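Local coordinates for cytochrome c-555 (Chlorobium tepidum, PDB 4J20), which carries electrons as a basic monoheme c-type cytochrome of green photosynthetic bacteria, with an unusually low redox potential and a role in photosynthesis not yet established, at residues A7-Y12 with V80-G85; K50-Y55 with P63-N68; S1-A6 with V76-A81. The protein carries 2 engineered substitutions. One frame throughout, in Å; residues are numbered along the deposited sequence.

Contact 1 of 3, residues A7-Y12 with V80-G85; sequences AGKATY and VAYMVG. With HEB (heme b/c), chain I.
The ring of Tyr82 is gripped by two residues of the 7-12 segment. Over one of its faces runs the aliphatic chain of Lys9, whose CG makes a CH-pi contact 4.0 Å from the Tyr82 ring centroid; the two side chains lie alongside each other and point the same way. Tyr12 crosses Tyr82 at about a right angle, its CD2 coming 3.6 Å from Tyr82 CE2, while the ring planes meet obliquely at 44°. On the same side of the Tyr12 ring, but by CD1, comes Met83: Met83 CG packs 3.4 Å from Tyr12 CD1, and Met83 SD sits 4.9 Å from the Tyr12 ring centroid in an oblique Met-aromatic contact. A bend in the methionine chain at chi3 (69°) then carries its methyl to the heme, with Met83 CE 3.6 Å from HEB CHB, a reach that suits a long, flexible, apolar residue. Gly8, with no side chain to add bulk, lies where the backbones come nearest, Gly8 CA 5.8 Å from Tyr82 CA. The charged end of Lys9 pairs with Asp13, one turn further along its own helix, in a salt bridge. This is the crossing of N- and C-terminal helices characteristic of c-type cytochromes: the axes of segments 7-12 and 80-85 pass 8.1 Å apart at -96°. Val30 and His20 cover Tyr12 and Met83, and helix 44-53 packs against Val80 and Val84.

Contact 2 of 3, residues K50-Y55 with P63-N68; sequences KSIKGY and PAKGGN. With HEB (heme b/c), chain I.
The methyl of Ala64 lies beside the C-terminal end of helix 44-53, with Ala64 CB 3.4 Å from the carbonyl oxygens of both Ile52 and Lys53; a small residue fits so close to two backbone oxygens. Next to it Lys65 runs out as an extended chain past Ile52, with Lys65 CE 4.4 Å from Ile52 CG2, and its ammonium is hydrogen-bonded to the carbonyl of Leu71. The one hydrogen bond across the contact joins backbones: Lys65 N donates to Ser51 O over 2.8 Å, in the carbonyl plane. Gly54 leaves the helix with positive phi (83°) and brings its CA to 3.5 Å from Ala64 N, where a side chain would clash. The two segments thus close the loop that, in cytochromes c, presents the methionine ligand: the adjoining Met62 is the predicted axial ligand of the heme iron, and Pro63 and Gly66 lie against the porphyrin. On the propionate side, Lys50, in the conformer described, one of two, lays its CE over the centre of the Tyr55 ring, 3.5 Å above the plane, and the bend of the lysine chain at chi3 (70°) leads NZ to a hydrogen bond of 2.9 Å with HEB O2A. Tyr55 OH lies 2.9 Å from HEB O1D; its weak hydrogen bond is with Arg39. An alanine in place of Tyr55 removes both ring and hydroxyl, and would probably leave Arg39 without this weak partner and the Lys50 chain, in this conformer, freer to swing from the propionate. Ser51 OG, bonded to Leu47 O, faces the heme methyl CMA.

Contact 3 of 3, residues S1-A6 with V76-A81; sequences STYDAA and VGNAVA. Engineered in segment 1-6: Ser1 (natural residue Pro), Thr2 (natural residue Ala). With HEB (heme b/c), chain I.
With CG anti to its carbonyl carbon (chi1 -70°), Asn78 swings its amide out from helix 73-85 to the chain that leads into helix 5-15, and Tyr3, similarly turned (chi1 -61°), lays its ring along the same helix. Asn78 OD1 accepts the backbone N-H of Asp4 at 2.8 Å. The bond is nearly straight at the hydrogen, 169°, yet the donor stands well above the plane of the amide carbonyl. That oxygen also lies at the edge of the Tyr3 ring. Beside it, Ala81 supplies a small methyl: Ala81 CB meets Tyr3 CB at 3.7 Å and Ala5 CB at 4.0 Å. Gly77 leaves room for the ring, and Tyr3 CD1 approaches Gly77 O to 3.7 Å. The tyrosine also touches Met44 and Val48 of helix 44-53. Asp4 is the N-cap of helix 5-15, its OD1 accepting the backbone N-H of Ala7. Its own N-H is taken by Asn78, so the capping residue is held from both its backbone and its carboxylate. The chemistry is thus one directed polar bond set among small apolar contacts, which is consistent with the start of helix 5-15 being held at a set place on helix 73-85.

Contact 1 is buried, whereas contacts 2 and 3 lie at the surface. Contacts 1 and 3 share helices 5-15 and 73-85 and have centres about 6 Å apart: contact 1 joins them through aromatic rings, a thioether and a lysine chain with no hydrogen bond, contact 3 through small methyls and an amide-to-backbone bond at the helix start. Contact 2 lies about 15 Å from the centres of both and belongs to helix 44-53 and the loop after strand 61-62; backbone fit dominates, and charge is directed to a propionate. Ser51 OG and Val80 CG2, 3.6 Å apart, bring the two regions together, and all three contacts touch the heme.

Contact 1 of 3, residues A7-Y12 with V80-G85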
loop_
_atom_site.group_PDB
_atom_site.type_symbol
_atom_site.label_atom_id
_atom_site.label_comp_id
_atom_site.label_asym_id
_atom_site.label_seq_id
_atom_site.Cartn_x
_atom_site.Cartn_y
_atom_site.Cartn_z
ATOM N N ALA A 7 -2.527 4.692 -12.812
ATOM C CA ALA A 7 -1.065 4.842 -12.918
ATOM C C ALA A 7 -0.417 4.119 -11.746
ATOM O O ALA A 7 0.668 3.503 -11.906
ATOM C CB ALA A 7 -0.708 6.248 -12.867
ATOM N N GLY A 8 -1.089 4.073 -10.594
ATOM C CA GLY A 8 -0.573 3.390 -9.419
ATOM C C GLY A 8 -0.368 1.917 -9.642
ATOM O O GLY A 8 0.516 1.323 -8.972
ATOM N N LYS A 9 -1.123 1.279 -10.519
ATOM C CA LYS A 9 -0.974 -0.156 -10.717
ATOM C C LYS A 9 0.402 -0.509 -11.222
ATOM O O LYS A 9 0.929 -1.559 -10.825
ATOM C CB LYS A 9 -2.005 -0.670 -11.695
ATOM C CG LYS A 9 -2.003 -2.206 -11.757
ATOM C CD LYS A 9 -3.093 -2.729 -12.650
ATOM C CE LYS A 9 -2.979 -4.248 -12.849
ATOM N NZ LYS A 9 -1.850 -4.537 -13.762
ATOM N N ALA A 10 1.034 0.358 -12.001
ATOM C CA ALA A 10 2.369 0.031 -12.475
ATOM C C ALA A 10 3.332 -0.062 -11.291
ATOM O O ALA A 10 4.191 -0.978 -11.236
ATOM C CB ALA A 10 2.879 1.075 -13.491
ATOM N N THR A 11 3.229 0.870 -10.339
ATOM C CA THR A 11 4.100 0.844 -9.170
ATOM C C THR A 11 3.743 -0.346 -8.297
ATOM O O THR A 11 4.618 -1.042 -7.797
ATOM C CB THR A 11 4.036 2.156 -8.396
ATOM O OG1 THR A 11 4.630 3.179 -9.201
ATOM C CG2 THR A 11 4.802 2.088 -7.116
ATOM N N TYR A 12 2.451 -0.587 -8.120
ATOM C CA TYR A 12 2.022 -1.697 -7.285
ATOM C C TYR A 12 2.604 -2.997 -7.843
ATOM O O TYR A 12 3.185 -3.812 -7.087
ATOM C CB TYR A 12 0.488 -1.801 -7.273
ATOM C CG TYR A 12 0.041 -3.061 -6.570
ATOM C CD1 TYR A 12 0.115 -3.148 -5.181
ATOM C CD2 TYR A 12 -0.358 -4.185 -7.266
ATOM C CE1 TYR A 12 -0.205 -4.333 -4.506
ATOM C CE2 TYR A 12 -0.661 -5.371 -6.587
ATOM C CZ TYR A 12 -0.563 -5.413 -5.220
ATOM O OH TYR A 12 -0.856 -6.583 -4.526
ATOM N N VAL A 80 -1.052 2.924 -3.315
ATOM C CA VAL A 80 -1.970 2.713 -2.198
ATOM C C VAL A 80 -3.400 2.835 -2.693
ATOM O O VAL A 80 -4.281 2.036 -2.341
ATOM C CB VAL A 80 -1.690 3.725 -1.038
ATOM C CG1 VAL A 80 -2.756 3.581 0.051
ATOM C CG2 VAL A 80 -0.289 3.535 -0.442
ATOM N N ALA A 81 -3.680 3.832 -3.534
ATOM C CA ALA A 81 -5.031 4.038 -4.066
ATOM C C ALA A 81 -5.492 2.822 -4.836
ATOM O O ALA A 81 -6.643 2.408 -4.724
ATOM C CB ALA A 81 -5.082 5.292 -4.936
ATOM N N TYR A 82 -4.578 2.250 -5.630
ATOM C CA TYR A 82 -4.915 1.031 -6.326
ATOM C C TYR A 82 -5.257 -0.104 -5.362
ATOM O O TYR A 82 -6.281 -0.778 -5.494
ATOM C CB TYR A 82 -3.757 0.622 -7.241
ATOM C CG TYR A 82 -4.017 -0.679 -7.931
ATOM C CD1 TYR A 82 -4.930 -0.764 -8.969
ATOM C CD2 TYR A 82 -3.412 -1.840 -7.493
ATOM C CE1 TYR A 82 -5.210 -1.975 -9.571
ATOM C CE2 TYR A 82 -3.732 -3.093 -8.094
ATOM C CZ TYR A 82 -4.597 -3.114 -9.134
ATOM O OH TYR A 82 -4.875 -4.336 -9.755
ATOM N N MET A 83 -4.398 -0.308 -4.373
ATOM C CA MET A 83 -4.608 -1.383 -3.381
ATOM C C MET A 83 -5.945 -1.212 -2.651
ATOM O O MET A 83 -6.710 -2.187 -2.495
ATOM C CB MET A 83 -3.488 -1.358 -2.374
ATOM C CG MET A 83 -2.141 -1.723 -3.001
ATOM S SD MET A 83 -0.690 -1.360 -1.976
ATOM C CE MET A 83 -0.913 -2.570 -0.683
ATOM N N VAL A 84 -6.233 -0.008 -2.188
ATOM C CA VAL A 84 -7.479 0.238 -1.470
ATOM C C VAL A 84 -8.679 0.016 -2.383
ATOM O O VAL A 84 -9.661 -0.640 -1.977
ATOM C CB VAL A 84 -7.472 1.669 -0.919
ATOM C CG1 VAL A 84 -8.892 2.127 -0.517
ATOM C CG2 VAL A 84 -6.509 1.815 0.231
ATOM N N GLY A 85 -8.616 0.524 -3.619
ATOM C CA GLY A 85 -9.703 0.336 -4.544
ATOM C C GLY A 85 -10.016 -1.113 -4.873
ATOM O O GLY A 85 -11.130 -1.423 -5.298
HETATM FE FE HEB I . 3.134 -2.681 2.401
HETATM C CHA HEB I . 1.180 -2.531 5.176
HETATM C CHB HEB I . 1.288 -0.174 0.963
HETATM C CHC HEB I . 5.186 -2.700 -0.302
HETATM C CHD HEB I . 4.800 -5.357 3.688
HETATM N NA HEB I . 1.563 -1.557 2.969
HETATM C C1A HEB I . 0.851 -1.669 4.166
HETATM C C2A HEB I . -0.241 -0.735 4.130
HETATM C C3A HEB I . -0.214 -0.116 2.955
HETATM C C4A HEB I . 0.905 -0.615 2.220
HETATM C CMA HEB I . -1.164 0.956 2.443
HETATM C CAA HEB I . -1.259 -0.584 5.260
HETATM C CBA HEB I . -0.975 0.665 6.101
HETATM C CGA HEB I . -1.882 0.836 7.295
HETATM O O1A HEB I . -2.702 -0.067 7.631
HETATM O O2A HEB I . -1.724 1.897 7.952
HETATM N NB HEB I . 3.217 -1.660 0.669
HETATM C C1B HEB I . 2.382 -0.621 0.264
HETATM C C2B HEB I . 2.852 -0.067 -0.970
HETATM C C3B HEB I . 3.927 -0.784 -1.342
HETATM C C4B HEB I . 4.190 -1.776 -0.325
HETATM C CMB HEB I . 2.118 1.039 -1.684
HETATM C CAB HEB I . 4.800 -0.654 -2.565
HETATM C CBB HEB I . 5.322 0.774 -2.788
HETATM N NC HEB I . 4.653 -3.834 1.815
HETATM C C1C HEB I . 5.400 -3.658 0.661
HETATM C C2C HEB I . 6.449 -4.646 0.605
HETATM C C3C HEB I . 6.301 -5.424 1.683
HETATM C C4C HEB I . 5.234 -4.910 2.469
HETATM C CMC HEB I . 7.391 -4.791 -0.590
HETATM C CAC HEB I . 7.089 -6.671 2.073
HETATM C CBC HEB I . 8.601 -6.509 2.218
HETATM N ND HEB I . 3.014 -3.731 4.115
HETATM C C1D HEB I . 3.815 -4.811 4.464
HETATM C C2D HEB I . 3.424 -5.331 5.728
HETATM C C3D HEB I . 2.338 -4.490 6.178
HETATM C C4D HEB I . 2.129 -3.520 5.138
HETATM C CMD HEB I . 4.007 -6.495 6.490
HETATM C CAD HEB I . 1.544 -4.617 7.467
HETATM C CBD HEB I . 2.198 -3.910 8.677
HETATM C CGD HEB I . 1.355 -4.051 9.884
HETATM O O1D HEB I . 0.225 -3.538 9.868
HETATM O O2D HEB I . 1.747 -4.695 10.826
#

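Contact 2 of 3, residues K50-Y55 with P63-N68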
loop_
_atom_site.group_PDB
_atom_site.type_symbol
_atom_site.label_atom_id
_atom_site.label_comp_id
_atom_site.label_asym_id
_atom_site.label_seq_id
_atom_site.Cartn_x
_atom_site.Cartn_y
_atom_site.Cartn_z
ATOM N N LYS A 50 2.106 6.378 6.179
ATOM C CA LYS A 50 2.757 5.224 6.782
ATOM C C LYS A 50 3.490 4.419 5.725
ATOM O O LYS A 50 4.536 3.798 6.031
ATOM C CB LYS A 50 1.738 4.375 7.520
ATOM C CG LYS A 50 1.254 5.069 8.827
ATOM C CD LYS A 50 0.091 4.339 9.489
ATOM C CE LYS A 50 0.504 3.006 10.093
ATOM N NZ LYS A 50 -0.708 2.276 10.607
ATOM N N SER A 51 2.998 4.444 4.484
ATOM C CA SER A 51 3.641 3.711 3.406
ATOM C C SER A 51 4.934 4.385 2.991
ATOM O O SER A 51 5.901 3.697 2.614
ATOM C CB SER A 51 2.733 3.563 2.191
ATOM O OG SER A 51 1.606 2.773 2.555
ATOM N N ILE A 52 4.966 5.721 2.984
ATOM C CA ILE A 52 6.182 6.451 2.591
ATOM C C ILE A 52 7.201 6.372 3.717
ATOM O O ILE A 52 8.383 6.250 3.466
ATOM C CB ILE A 52 5.829 7.926 2.310
ATOM C CG1 ILE A 52 5.060 8.014 0.981
ATOM C CG2 ILE A 52 7.078 8.823 2.320
ATOM C CD1 ILE A 52 4.260 9.381 0.868
ATOM N N LYS A 53 6.758 6.470 4.958
ATOM C CA LYS A 53 7.687 6.500 6.105
ATOM C C LYS A 53 8.174 5.128 6.555
ATOM O O LYS A 53 9.285 4.988 7.076
ATOM C CB LYS A 53 7.062 7.262 7.261
ATOM C CG LYS A 53 6.933 8.713 6.905
ATOM C CD LYS A 53 6.311 9.544 8.010
ATOM C CE LYS A 53 6.194 11.016 7.590
ATOM N NZ LYS A 53 7.439 11.500 6.943
ATOM N N GLY A 54 7.351 4.112 6.317
ATOM C CA GLY A 54 7.588 2.770 6.849
ATOM C C GLY A 54 7.102 2.655 8.253
ATOM O O GLY A 54 7.123 3.672 9.006
ATOM N N TYR A 55 6.746 1.446 8.682
ATOM C CA TYR A 55 6.398 1.243 10.080
ATOM C C TYR A 55 6.346 -0.238 10.347
ATOM O O TYR A 55 6.307 -1.045 9.427
ATOM C CB TYR A 55 5.041 1.889 10.421
ATOM C CG TYR A 55 3.846 1.112 9.922
ATOM C CD1 TYR A 55 3.041 0.381 10.788
ATOM C CD2 TYR A 55 3.494 1.110 8.583
ATOM C CE1 TYR A 55 1.933 -0.322 10.323
ATOM C CE2 TYR A 55 2.384 0.423 8.147
ATOM C CZ TYR A 55 1.620 -0.260 8.981
ATOM O OH TYR A 55 0.516 -0.968 8.498
ATOM N N PRO A 63 8.064 -1.722 4.816
ATOM C CA PRO A 63 9.258 -0.856 4.599
ATOM C C PRO A 63 8.912 0.453 3.913
ATOM O O PRO A 63 7.975 0.514 3.079
ATOM C CB PRO A 63 10.166 -1.735 3.725
ATOM C CG PRO A 63 9.187 -2.660 2.967
ATOM C CD PRO A 63 8.061 -2.930 3.953
ATOM N N ALA A 64 9.625 1.508 4.236
ATOM C CA ALA A 64 9.436 2.832 3.661
ATOM C C ALA A 64 9.491 2.759 2.140
ATOM O O ALA A 64 10.434 2.211 1.552
ATOM C CB ALA A 64 10.531 3.741 4.148
ATOM N N LYS A 65 8.461 3.295 1.499
ATOM C CA LYS A 65 8.338 3.270 0.022
ATOM C C LYS A 65 8.437 1.869 -0.530
ATOM O O LYS A 65 8.947 1.654 -1.637
ATOM C CB LYS A 65 9.349 4.185 -0.653
ATOM C CG LYS A 65 9.167 5.699 -0.328
ATOM C CD LYS A 65 10.020 6.570 -1.235
ATOM C CE LYS A 65 9.699 8.081 -1.085
ATOM N NZ LYS A 65 10.514 8.915 -2.028
ATOM N N GLY A 66 7.972 0.884 0.257
ATOM C CA GLY A 66 8.070 -0.482 -0.151
ATOM C C GLY A 66 9.470 -0.997 -0.259
ATOM O O GLY A 66 9.734 -2.017 -0.872
ATOM N N GLY A 67 10.415 -0.289 0.364
ATOM C CA GLY A 67 11.825 -0.622 0.243
ATOM C C GLY A 67 12.564 -0.033 -0.963
ATOM O O GLY A 67 13.760 -0.271 -1.139
ATOM N N ASN A 68 11.869 0.771 -1.773
ATOM C CA ASN A 68 12.452 1.338 -2.980
ATOM C C ASN A 68 12.485 2.847 -2.891
ATOM O O ASN A 68 11.511 3.536 -3.212
ATOM C CB ASN A 68 11.638 0.878 -4.180
ATOM C CG ASN A 68 12.268 1.258 -5.484
ATOM O OD1 ASN A 68 13.187 2.043 -5.526
ATOM N ND2 ASN A 68 11.761 0.675 -6.570
HETATM FE FE HEB I . 3.134 -2.681 2.401
HETATM C CHA HEB I . 1.180 -2.531 5.176
HETATM C CHB HEB I . 1.288 -0.174 0.963
HETATM C CHC HEB I . 5.186 -2.700 -0.302
HETATM C CHD HEB I . 4.800 -5.357 3.688
HETATM N NA HEB I . 1.563 -1.557 2.969
HETATM C C1A HEB I . 0.851 -1.669 4.166
HETATM C C2A HEB I . -0.241 -0.735 4.130
HETATM C C3A HEB I . -0.214 -0.116 2.955
HETATM C C4A HEB I . 0.905 -0.615 2.220
HETATM C CMA HEB I . -1.164 0.956 2.443
HETATM C CAA HEB I . -1.259 -0.584 5.260
HETATM C CBA HEB I . -0.975 0.665 6.101
HETATM C CGA HEB I . -1.882 0.836 7.295
HETATM O O1A HEB I . -2.702 -0.067 7.631
HETATM O O2A HEB I . -1.724 1.897 7.952
HETATM N NB HEB I . 3.217 -1.660 0.669
HETATM C C1B HEB I . 2.382 -0.621 0.264
HETATM C C2B HEB I . 2.852 -0.067 -0.970
HETATM C C3B HEB I . 3.927 -0.784 -1.342
HETATM C C4B HEB I . 4.190 -1.776 -0.325
HETATM C CMB HEB I . 2.118 1.039 -1.684
HETATM C CAB HEB I . 4.800 -0.654 -2.565
HETATM C CBB HEB I . 5.322 0.774 -2.788
HETATM N NC HEB I . 4.653 -3.834 1.815
HETATM C C1C HEB I . 5.400 -3.658 0.661
HETATM C C2C HEB I . 6.449 -4.646 0.605
HETATM C C3C HEB I . 6.301 -5.424 1.683
HETATM C C4C HEB I . 5.234 -4.910 2.469
HETATM C CMC HEB I . 7.391 -4.791 -0.590
HETATM C CAC HEB I . 7.089 -6.671 2.073
HETATM C CBC HEB I . 8.601 -6.509 2.218
HETATM N ND HEB I . 3.014 -3.731 4.115
HETATM C C1D HEB I . 3.815 -4.811 4.464
HETATM C C2D HEB I . 3.424 -5.331 5.728
HETATM C C3D HEB I . 2.338 -4.490 6.178
HETATM C C4D HEB I . 2.129 -3.520 5.138
HETATM C CMD HEB I . 4.007 -6.495 6.490
HETATM C CAD HEB I . 1.544 -4.617 7.467
HETATM C CBD HEB I . 2.198 -3.910 8.677
HETATM C CGD HEB I . 1.355 -4.051 9.884
HETATM O O1D HEB I . 0.225 -3.538 9.868
HETATM O O2D HEB I . 1.747 -4.695 10.826
#

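Contact 3 of 3, residues S1-A6 with V76-A81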
loop_
_atom_site.group_PDB
_atom_site.type_symbol
_atom_site.label_atom_id
_atom_site.label_comp_id
_atom_site.label_asym_id
_atom_site.label_seq_id
_atom_site.Cartn_x
_atom_site.Cartn_y
_atom_site.Cartn_z
ATOM N N SER A 1 -1.157 15.934 -6.271
ATOM C CA SER A 1 -2.600 16.242 -6.071
ATOM C C SER A 1 -3.354 14.920 -5.954
ATOM O O SER A 1 -2.940 14.033 -5.194
ATOM C CB SER A 1 -3.141 17.095 -7.232
ATOM O OG SER A 1 -3.965 18.175 -6.775
ATOM N N THR A 2 -4.420 14.763 -6.730
ATOM C CA THR A 2 -5.375 13.643 -6.506
ATOM C C THR A 2 -4.802 12.296 -6.943
ATOM O O THR A 2 -4.016 12.215 -7.902
ATOM C CB THR A 2 -6.671 13.872 -7.214
ATOM O OG1 THR A 2 -6.412 14.188 -8.596
ATOM C CG2 THR A 2 -7.434 15.063 -6.582
ATOM N N TYR A 3 -5.226 11.224 -6.286
ATOM C CA TYR A 3 -4.643 9.911 -6.570
ATOM C C TYR A 3 -5.001 9.435 -7.980
ATOM O O TYR A 3 -6.070 9.705 -8.501
ATOM C CB TYR A 3 -5.154 8.902 -5.568
ATOM C CG TYR A 3 -4.767 9.260 -4.171
ATOM C CD1 TYR A 3 -3.442 9.372 -3.821
ATOM C CD2 TYR A 3 -5.743 9.557 -3.208
ATOM C CE1 TYR A 3 -3.076 9.777 -2.561
ATOM C CE2 TYR A 3 -5.385 9.957 -1.913
ATOM C CZ TYR A 3 -4.055 10.075 -1.612
ATOM O OH TYR A 3 -3.669 10.443 -0.348
ATOM N N ASP A 4 -4.073 8.689 -8.575
ATOM C CA ASP A 4 -4.267 8.091 -9.875
ATOM C C ASP A 4 -4.023 6.592 -9.698
ATOM O O ASP A 4 -2.891 6.105 -9.827
ATOM C CB ASP A 4 -3.278 8.711 -10.876
ATOM C CG ASP A 4 -3.483 8.232 -12.285
ATOM O OD1 ASP A 4 -4.136 7.186 -12.522
ATOM O OD2 ASP A 4 -2.929 8.901 -13.188
ATOM N N ALA A 5 -5.067 5.855 -9.320
ATOM C CA ALA A 5 -4.939 4.441 -9.043
ATOM C C ALA A 5 -4.551 3.642 -10.283
ATOM O O ALA A 5 -3.809 2.656 -10.151
ATOM C CB ALA A 5 -6.244 3.887 -8.496
ATOM N N ALA A 6 -4.967 4.077 -11.462
ATOM C CA ALA A 6 -4.591 3.366 -12.671
ATOM C C ALA A 6 -3.081 3.480 -12.925
ATOM O O ALA A 6 -2.422 2.473 -13.205
ATOM C CB ALA A 6 -5.385 3.838 -13.870
ATOM N N VAL A 76 4.008 6.084 -4.770
ATOM C CA VAL A 76 3.593 5.275 -3.634
ATOM C C VAL A 76 2.138 5.517 -3.270
ATOM O O VAL A 76 1.362 4.556 -3.106
ATOM C CB VAL A 76 4.500 5.529 -2.406
ATOM C CG1 VAL A 76 3.961 4.806 -1.139
ATOM C CG2 VAL A 76 5.914 5.079 -2.683
ATOM N N GLY A 77 1.712 6.756 -3.258
ATOM C CA GLY A 77 0.346 7.014 -2.912
ATOM C C GLY A 77 -0.624 6.504 -3.982
ATOM O O GLY A 77 -1.729 6.041 -3.681
ATOM N N ASN A 78 -0.234 6.576 -5.257
ATOM C CA ASN A 78 -1.059 6.037 -6.326
ATOM C C ASN A 78 -1.202 4.527 -6.195
ATOM O O ASN A 78 -2.278 3.960 -6.434
ATOM C CB ASN A 78 -0.543 6.420 -7.717
ATOM C CG ASN A 78 -0.728 7.884 -8.012
ATOM O OD1 ASN A 78 -1.546 8.554 -7.401
ATOM N ND2 ASN A 78 0.032 8.392 -8.961
ATOM N N ALA A 79 -0.106 3.857 -5.812
ATOM C CA ALA A 79 -0.157 2.417 -5.548
ATOM C C ALA A 79 -1.084 2.106 -4.372
ATOM O O ALA A 79 -1.858 1.129 -4.434
ATOM C CB ALA A 79 1.229 1.877 -5.303
ATOM N N VAL A 80 -1.052 2.924 -3.315
ATOM C CA VAL A 80 -1.970 2.713 -2.198
ATOM C C VAL A 80 -3.400 2.835 -2.693
ATOM O O VAL A 80 -4.281 2.036 -2.341
ATOM C CB VAL A 80 -1.690 3.725 -1.038
ATOM C CG1 VAL A 80 -2.756 3.581 0.051
ATOM C CG2 VAL A 80 -0.289 3.535 -0.442
ATOM N N ALA A 81 -3.680 3.832 -3.534
ATOM C CA ALA A 81 -5.031 4.038 -4.066
ATOM C C ALA A 81 -5.492 2.822 -4.836
ATOM O O ALA A 81 -6.643 2.408 -4.724
ATOM C CB ALA A 81 -5.082 5.292 -4.936
HETATM FE FE HEB I . 3.134 -2.681 2.401
HETATM C CHA HEB I . 1.180 -2.531 5.176
HETATM C CHB HEB I . 1.288 -0.174 0.963
HETATM C CHC HEB I . 5.186 -2.700 -0.302
HETATM C CHD HEB I . 4.800 -5.357 3.688
HETATM N NA HEB I . 1.563 -1.557 2.969
HETATM C C1A HEB I . 0.851 -1.669 4.166
HETATM C C2A HEB I . -0.241 -0.735 4.130
HETATM C C3A HEB I . -0.214 -0.116 2.955
HETATM C C4A HEB I . 0.905 -0.615 2.220
HETATM C CMA HEB I . -1.164 0.956 2.443
HETATM C CAA HEB I . -1.259 -0.584 5.260
HETATM C CBA HEB I . -0.975 0.665 6.101
HETATM C CGA HEB I . -1.882 0.836 7.295
HETATM O O1A HEB I . -2.702 -0.067 7.631
HETATM O O2A HEB I . -1.724 1.897 7.952
HETATM N NB HEB I . 3.217 -1.660 0.669
HETATM C C1B HEB I . 2.382 -0.621 0.264
HETATM C C2B HEB I . 2.852 -0.067 -0.970
HETATM C C3B HEB I . 3.927 -0.784 -1.342
HETATM C C4B HEB I . 4.190 -1.776 -0.325
HETATM C CMB HEB I . 2.118 1.039 -1.684
HETATM C CAB HEB I . 4.800 -0.654 -2.565
HETATM C CBB HEB I . 5.322 0.774 -2.788
HETATM N NC HEB I . 4.653 -3.834 1.815
HETATM C C1C HEB I . 5.400 -3.658 0.661
HETATM C C2C HEB I . 6.449 -4.646 0.605
HETATM C C3C HEB I . 6.301 -5.424 1.683
HETATM C C4C HEB I . 5.234 -4.910 2.469
HETATM C CMC HEB I . 7.391 -4.791 -0.590
HETATM C CAC HEB I . 7.089 -6.671 2.073
HETATM C CBC HEB I . 8.601 -6.509 2.218
HETATM N ND HEB I . 3.014 -3.731 4.115
HETATM C C1D HEB I . 3.815 -4.811 4.464
HETATM C C2D HEB I . 3.424 -5.331 5.728
HETATM C C3D HEB I . 2.338 -4.490 6.178
HETATM C C4D HEB I . 2.129 -3.520 5.138
HETATM C CMD HEB I . 4.007 -6.495 6.490
HETATM C CAD HEB I . 1.544 -4.617 7.467
HETATM C CBD HEB I . 2.198 -3.910 8.677
HETATM C CGD HEB I . 1.355 -4.051 9.884
HETATM O O1D HEB I . 0.225 -3.538 9.868
HETATM O O2D HEB I . 1.747 -4.695 10.826
#